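Local coordinates for D-3-phosphoglycerate dehydrogenase oxidoreductase protein (Ralstonia solanacearum, PDB 3GG9) that probably oxidises D-3-phosphoglycerate with NAD as cofactor, as a member of the D-isomer specific 2-hydroxyacid dehydrogenase family, at residues Leu238-Asn249 and Ala264-Ile275. Sequence-based numbering, arbitrary orientation. Where two conformers were deposited one is given.
Sequences LTRMKPTALFVN and ALNRGRPGMAAI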
ATOM      1  N   LEU A 238      14.468  12.284 -15.304  1.00 24.54           N
ATOM      2  CA  LEU A 238      13.070  12.272 -14.864  1.00 25.16           C
ATOM      3  C   LEU A 238      12.082  12.767 -15.926  1.00 27.31           C
ATOM      4  O   LEU A 238      11.005  12.214 -16.071  1.00 28.60           O
ATOM      5  CB  LEU A 238      12.920  13.095 -13.578  1.00 27.28           C
ATOM      6  CG  LEU A 238      13.618  12.526 -12.342  1.00 30.34           C
ATOM      7  CD1 LEU A 238      13.586  13.554 -11.225  1.00 29.00           C
ATOM      8  CD2 LEU A 238      12.990  11.186 -11.896  1.00 25.66           C
ATOM      9  N   THR A 239      12.436  13.814 -16.677  1.00 30.09           N
ATOM     10  CA  THR A 239      11.513  14.325 -17.698  1.00 25.47           C
ATOM     11  C   THR A 239      11.450  13.437 -18.952  1.00 30.44           C
ATOM     12  O   THR A 239      10.658  13.681 -19.846  1.00 34.20           O
ATOM     13  CB  THR A 239      11.775  15.813 -18.053  1.00 31.66           C
ATOM     14  OG1 THR A 239      13.145  15.979 -18.392  1.00 33.88           O
ATOM     15  CG2 THR A 239      11.438  16.726 -16.852  1.00 34.37           C
ATOM     16  N   ARG A 240      12.273  12.390 -18.982  1.00 32.79           N
ATOM     17  CA  ARG A 240      12.226  11.337 -19.992  0.50 36.86           C
ATOM     18  C   ARG A 240      11.059  10.384 -19.713  1.00 34.67           C
ATOM     19  O   ARG A 240      10.577   9.680 -20.608  1.00 29.43           O
ATOM     20  CB  ARG A 240      13.534  10.546 -19.923  0.50 38.69           C
ATOM     21  CG  ARG A 240      14.027   9.966 -21.215  0.50 44.80           C
ATOM     22  CD  ARG A 240      15.295  10.626 -21.718  0.50 43.05           C
ATOM     23  NE  ARG A 240      16.338  10.703 -20.697  0.50 40.61           N
ATOM     24  CZ  ARG A 240      17.573  11.141 -20.920  0.50 35.19           C
ATOM     25  NH1 ARG A 240      18.455  11.199 -19.924  0.50 32.19           N
ATOM     26  NH2 ARG A 240      17.930  11.525 -22.139  0.50 39.83           N
ATOM     27  N   MET A 241      10.630  10.351 -18.445  1.00 34.32           N
ATOM     28  CA  MET A 241       9.589   9.425 -17.973  1.00 30.55           C
ATOM     29  C   MET A 241       8.223   9.677 -18.610  1.00 33.20           C
ATOM     30  O   MET A 241       7.928  10.801 -19.031  1.00 34.28           O
ATOM     31  CB  MET A 241       9.497   9.430 -16.432  1.00 28.86           C
ATOM     32  CG  MET A 241      10.749   8.858 -15.713  1.00 26.76           C
ATOM     33  SD  MET A 241      10.717   8.693 -13.889  1.00 22.02           S
ATOM     34  CE  MET A 241       9.534   7.364 -13.671  1.00 29.74           C
ATOM     35  N   LYS A 242       7.393   8.639 -18.687  1.00 28.71           N
ATOM     36  CA  LYS A 242       6.019   8.803 -19.172  1.00 32.65           C
ATOM     37  C   LYS A 242       5.234   9.797 -18.294  1.00 33.09           C
ATOM     38  O   LYS A 242       5.522   9.926 -17.105  1.00 30.58           O
ATOM     39  CB  LYS A 242       5.268   7.475 -19.199  1.00 29.71           C
ATOM     40  CG  LYS A 242       5.966   6.361 -19.956  1.00 23.60           C
ATOM     41  CD  LYS A 242       5.133   5.093 -19.892  1.00 30.71           C
ATOM     42  CE  LYS A 242       5.906   3.935 -20.449  1.00 33.11           C
ATOM     43  NZ  LYS A 242       5.050   2.706 -20.565  1.00 38.78           N
ATOM     44  N   PRO A 243       4.248  10.503 -18.885  1.00 33.24           N
ATOM     45  CA  PRO A 243       3.311  11.320 -18.101  1.00 33.66           C
ATOM     46  C   PRO A 243       2.462  10.534 -17.098  1.00 30.41           C
ATOM     47  O   PRO A 243       1.922  11.132 -16.191  1.00 24.43           O
ATOM     48  CB  PRO A 243       2.390  11.919 -19.170  1.00 31.80           C
ATOM     49  CG  PRO A 243       3.187  11.879 -20.411  1.00 35.82           C
ATOM     50  CD  PRO A 243       3.976  10.620 -20.331  1.00 32.67           C
ATOM     51  N   THR A 244       2.337   9.221 -17.271  1.00 28.46           N
ATOM     52  CA  THR A 244       1.582   8.366 -16.346  1.00 32.06           C
ATOM     53  C   THR A 244       2.482   7.561 -15.375  1.00 29.64           C
ATOM     54  O   THR A 244       1.985   6.735 -14.575  1.00 24.11           O
ATOM     55  CB  THR A 244       0.797   7.313 -17.135  1.00 33.07           C
ATOM     56  OG1 THR A 244       1.692   6.651 -18.046  1.00 30.76           O
ATOM     57  CG2 THR A 244      -0.369   7.946 -17.892  1.00 30.03           C
ATOM     58  N   ALA A 245       3.785   7.790 -15.481  1.00 24.30           N
ATOM     59  CA  ALA A 245       4.795   7.034 -14.755  1.00 27.11           C
ATOM     60  C   ALA A 245       4.930   7.420 -13.293  1.00 27.91           C
ATOM     61  O   ALA A 245       4.716   8.578 -12.908  1.00 24.48           O
ATOM     62  CB  ALA A 245       6.139   7.138 -15.460  1.00 28.53           C
ATOM     63  N   LEU A 246       5.263   6.420 -12.482  1.00 23.51           N
ATOM     64  CA  LEU A 246       5.552   6.602 -11.055  1.00 22.48           C
ATOM     65  C   LEU A 246       7.056   6.471 -10.712  1.00 28.02           C
ATOM     66  O   LEU A 246       7.719   5.468 -11.029  1.00 23.53           O
ATOM     67  CB  LEU A 246       4.684   5.654 -10.218  1.00 20.67           C
ATOM     68  CG  LEU A 246       5.068   5.480  -8.740  1.00 21.63           C
ATOM     69  CD1 LEU A 246       4.644   6.725  -7.970  1.00 19.61           C
ATOM     70  CD2 LEU A 246       4.408   4.194  -8.167  1.00 18.15           C
ATOM     71  N   PHE A 247       7.603   7.504 -10.085  1.00 13.54           N
ATOM     72  CA  PHE A 247       8.979   7.462  -9.601  1.00 17.33           C
ATOM     73  C   PHE A 247       9.017   7.153  -8.102  1.00 20.26           C
ATOM     74  O   PHE A 247       8.416   7.872  -7.315  1.00 26.81           O
ATOM     75  CB  PHE A 247       9.679   8.797  -9.870  1.00 25.18           C
ATOM     76  CG  PHE A 247      11.093   8.845  -9.354  1.00 30.93           C
ATOM     77  CD1 PHE A 247      12.112   8.161 -10.015  1.00 30.31           C
ATOM     78  CD2 PHE A 247      11.402   9.552  -8.205  1.00 25.00           C
ATOM     79  CE1 PHE A 247      13.416   8.216  -9.540  1.00 30.59           C
ATOM     80  CE2 PHE A 247      12.696   9.610  -7.723  1.00 24.61           C
ATOM     81  CZ  PHE A 247      13.710   8.939  -8.397  1.00 25.02           C
ATOM     82  N   VAL A 248       9.714   6.079  -7.707  1.00 23.11           N
ATOM     83  CA  VAL A 248       9.806   5.691  -6.291  1.00 21.69           C
ATOM     84  C   VAL A 248      11.236   5.822  -5.773  1.00 22.06           C
ATOM     85  O   VAL A 248      12.187   5.327  -6.388  1.00 23.74           O
ATOM     86  CB  VAL A 248       9.269   4.220  -6.028  1.00 18.37           C
ATOM     87  CG1 VAL A 248       9.278   3.884  -4.538  1.00 19.19           C
ATOM     88  CG2 VAL A 248       7.851   4.030  -6.600  1.00 19.89           C
ATOM     89  N   ASN A 249      11.395   6.479  -4.632  1.00 18.33           N
ATOM     90  CA  ASN A 249      12.712   6.584  -4.007  1.00 25.24           C
ATOM     91  C   ASN A 249      12.626   6.379  -2.508  1.00 26.94           C
ATOM     92  O   ASN A 249      12.271   7.295  -1.765  1.00 25.54           O
ATOM     93  CB  ASN A 249      13.387   7.936  -4.334  1.00 24.06           C
ATOM     94  CG  ASN A 249      14.833   8.009  -3.840  1.00 33.04           C
ATOM     95  OD1 ASN A 249      15.420   7.017  -3.411  1.00 23.89           O
ATOM     96  ND2 ASN A 249      15.404   9.193  -3.894  1.00 21.68           N
ATOM     97  N   ALA A 264      10.756  18.197 -12.018  1.00 33.95           N
ATOM     98  CA  ALA A 264      10.195  17.255 -12.977  1.00 31.10           C
ATOM     99  C   ALA A 264       8.687  17.030 -12.783  1.00 29.53           C
ATOM    100  O   ALA A 264       7.933  16.979 -13.767  1.00 29.09           O
ATOM    101  CB  ALA A 264      10.950  15.938 -12.935  1.00 35.03           C
ATOM    102  N   LEU A 265       8.236  16.922 -11.533  1.00 29.36           N
ATOM    103  CA  LEU A 265       6.802  16.770 -11.272  1.00 28.52           C
ATOM    104  C   LEU A 265       6.018  17.967 -11.786  1.00 32.31           C
ATOM    105  O   LEU A 265       4.963  17.804 -12.400  1.00 30.89           O
ATOM    106  CB  LEU A 265       6.507  16.520  -9.790  1.00 30.90           C
ATOM    107  CG  LEU A 265       6.841  15.121  -9.249  1.00 28.70           C
ATOM    108  CD1 LEU A 265       6.690  15.127  -7.743  1.00 31.17           C
ATOM    109  CD2 LEU A 265       5.975  14.018  -9.868  1.00 32.75           C
ATOM    110  N   ASN A 266       6.564  19.160 -11.577  1.00 32.13           N
ATOM    111  CA  ASN A 266       5.959  20.381 -12.111  1.00 40.19           C
ATOM    112  C   ASN A 266       5.946  20.472 -13.641  1.00 38.48           C
ATOM    113  O   ASN A 266       5.147  21.213 -14.199  1.00 44.98           O
ATOM    114  CB  ASN A 266       6.606  21.624 -11.500  1.00 34.53           C
ATOM    115  CG  ASN A 266       6.128  21.892 -10.084  1.00 34.19           C
ATOM    116  OD1 ASN A 266       5.091  21.392  -9.656  1.00 44.84           O
ATOM    117  ND2 ASN A 266       6.894  22.681  -9.347  1.00 36.54           N
ATOM    118  N   ARG A 267       6.808  19.720 -14.318  1.00 37.72           N
ATOM    119  CA  ARG A 267       6.774  19.685 -15.788  1.00 37.48           C
ATOM    120  C   ARG A 267       5.929  18.519 -16.332  1.00 40.10           C
ATOM    121  O   ARG A 267       5.708  18.404 -17.545  1.00 41.36           O
ATOM    122  CB  ARG A 267       8.189  19.744 -16.398  1.00 42.84           C
ATOM    123  CG  ARG A 267       9.060  20.890 -15.846  1.00 36.56           C
ATOM    124  CD  ARG A 267       9.895  21.609 -16.894  1.00 56.77           C
ATOM    125  NE  ARG A 267      11.165  20.954 -17.221  1.00 60.53           N
ATOM    126  CZ  ARG A 267      12.378  21.403 -16.878  1.00 60.10           C
ATOM    127  NH1 ARG A 267      13.457  20.726 -17.252  1.00 56.88           N
ATOM    128  NH2 ARG A 267      12.526  22.517 -16.170  1.00 52.90           N
ATOM    129  N   GLY A 268       5.444  17.667 -15.426  1.00 36.03           N
ATOM    130  CA  GLY A 268       4.449  16.650 -15.753  1.00 32.92           C
ATOM    131  C   GLY A 268       4.974  15.268 -16.100  1.00 33.55           C
ATOM    132  O   GLY A 268       4.189  14.376 -16.448  1.00 35.92           O
ATOM    133  N   ARG A 269       6.296  15.107 -16.049  1.00 30.90           N
ATOM    134  CA  ARG A 269       6.983  13.815 -16.290  1.00 25.82           C
ATOM    135  C   ARG A 269       8.051  13.645 -15.208  1.00 28.79           C
ATOM    136  O   ARG A 269       8.963  14.461 -15.121  1.00 24.02           O
ATOM    137  CB  ARG A 269       7.627  13.753 -17.679  1.00 20.88           C
ATOM    138  CG  ARG A 269       6.631  13.908 -18.829  1.00 27.89           C
ATOM    139  CD  ARG A 269       7.304  14.237 -20.147  1.00 39.10           C
ATOM    140  NE  ARG A 269       7.664  13.010 -20.833  1.00 53.84           N
ATOM    141  CZ  ARG A 269       6.970  12.463 -21.822  1.00 47.54           C
ATOM    142  NH1 ARG A 269       7.390  11.325 -22.352  1.00 48.04           N
ATOM    143  NH2 ARG A 269       5.881  13.054 -22.292  1.00 56.29           N
ATOM    144  N   PRO A 270       7.929  12.608 -14.350  1.00 28.53           N
ATOM    145  CA  PRO A 270       6.897  11.566 -14.277  1.00 30.90           C
ATOM    146  C   PRO A 270       5.564  12.157 -13.795  1.00 30.95           C
ATOM    147  O   PRO A 270       5.528  13.314 -13.395  1.00 28.73           O
ATOM    148  CB  PRO A 270       7.461  10.604 -13.234  1.00 31.20           C
ATOM    149  CG  PRO A 270       8.258  11.483 -12.319  1.00 31.49           C
ATOM    150  CD  PRO A 270       8.921  12.475 -13.265  1.00 24.87           C
ATOM    151  N   GLY A 271       4.495  11.372 -13.835  1.00 31.53           N
ATOM    152  CA  GLY A 271       3.182  11.828 -13.379  1.00 28.51           C
ATOM    153  C   GLY A 271       3.022  11.797 -11.865  1.00 29.06           C
ATOM    154  O   GLY A 271       2.230  12.557 -11.286  1.00 25.92           O
ATOM    155  N   MET A 272       3.767  10.909 -11.216  1.00 29.79           N
ATOM    156  CA  MET A 272       3.616  10.722  -9.776  1.00 29.49           C
ATOM    157  C   MET A 272       4.923  10.271  -9.150  1.00 23.16           C
ATOM    158  O   MET A 272       5.772   9.663  -9.812  1.00 26.05           O
ATOM    159  CB  MET A 272       2.483   9.717  -9.479  1.00 27.50           C
ATOM    160  CG  MET A 272       2.093   9.578  -7.966  1.00 34.22           C
ATOM    161  SD  MET A 272       0.574   8.670  -7.552  1.00 30.30           S
ATOM    162  CE  MET A 272      -0.594   9.807  -8.328  1.00 27.96           C
ATOM    163  N   ALA A 273       5.099  10.623  -7.884  1.00 24.21           N
ATOM    164  CA  ALA A 273       6.193  10.104  -7.101  1.00 25.55           C
ATOM    165  C   ALA A 273       5.753   9.536  -5.746  1.00 25.62           C
ATOM    166  O   ALA A 273       4.723   9.923  -5.191  1.00 26.40           O
ATOM    167  CB  ALA A 273       7.262  11.134  -6.940  1.00 21.93           C
ATOM    168  N   ALA A 274       6.539   8.593  -5.235  1.00 24.25           N
ATOM    169  CA  ALA A 274       6.372   8.124  -3.868  1.00 24.71           C
ATOM    170  C   ALA A 274       7.764   8.100  -3.238  1.00 22.44           C
ATOM    171  O   ALA A 274       8.686   7.481  -3.771  1.00 28.43           O
ATOM    172  CB  ALA A 274       5.697   6.735  -3.833  1.00 20.15           C
ATOM    173  N   ILE A 275       7.945   8.844  -2.151  1.00 22.81           N
ATOM    174  CA  ILE A 275       9.277   8.986  -1.557  1.00 25.05           C
ATOM    175  C   ILE A 275       9.243   8.748  -0.045  1.00 24.47           C
ATOM    176  O   ILE A 275       8.255   9.044   0.629  1.00 26.96           O
ATOM    177  CB  ILE A 275       9.989  10.342  -1.917  1.00 27.45           C
ATOM    178  CG1 ILE A 275       9.254  11.544  -1.331  1.00 33.28           C
ATOM    179  CG2 ILE A 275      10.214  10.535  -3.454  1.00 22.70           C
ATOM    180  CD1 ILE A 275       9.943  12.094  -0.168  1.00 43.81           C
TER
HETATM  181  O   HOH W   1       1.802  13.806 -16.062  1.00 33.11           O
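The ring of P270, which follows a cis peptide bond, fills a hollow lined by L238, M241, A245 and F247. Its CB lies 3.8 Å from M241 SD, the thioether running slantwise across the ring; CG meets F247 CB, and CD faces the backbone O and CB of L238. The bend at chi3 (70°) turns CE of M241 back to P270 CB, so that CB, SD and CE all touch the ring. Beside this plug, A264 on the last turn of helix 260-267 presses its methyl against L238 CB at 3.5 Å, with T239 CG2 flanking it.

R269 lies in a shallow groove along the turns of 238-245, its CB and CG against M241 O. Its guanidinium has one face over P243 CD and the backbone O of R240 at its edge, while NE gives a weak hydrogen bond to T239 O (3.2 Å). A water donates to P243 O, close to the Schellman motif that ends the helix. G271, with no side chain, packs its CA 3.2 Å from P243 O in a CA-H...O contact.

Beyond the turns, strands 246-249 and 272-275 run parallel, 13° apart. A245 O accepts from M272 N, and F247 N bonds to M272 O at 2.8 Å, almost straight at 168°; the ladder continues to N249. L246 CD1 lies over the M272 backbone and reaches the small A274, on the sheet face covered by helix 109-123. Two neighbouring parallel strands joined through helix 260-267 form a beta-alpha-beta unit of the Rossmann-type fold, consistent with the family's NAD-binding domain.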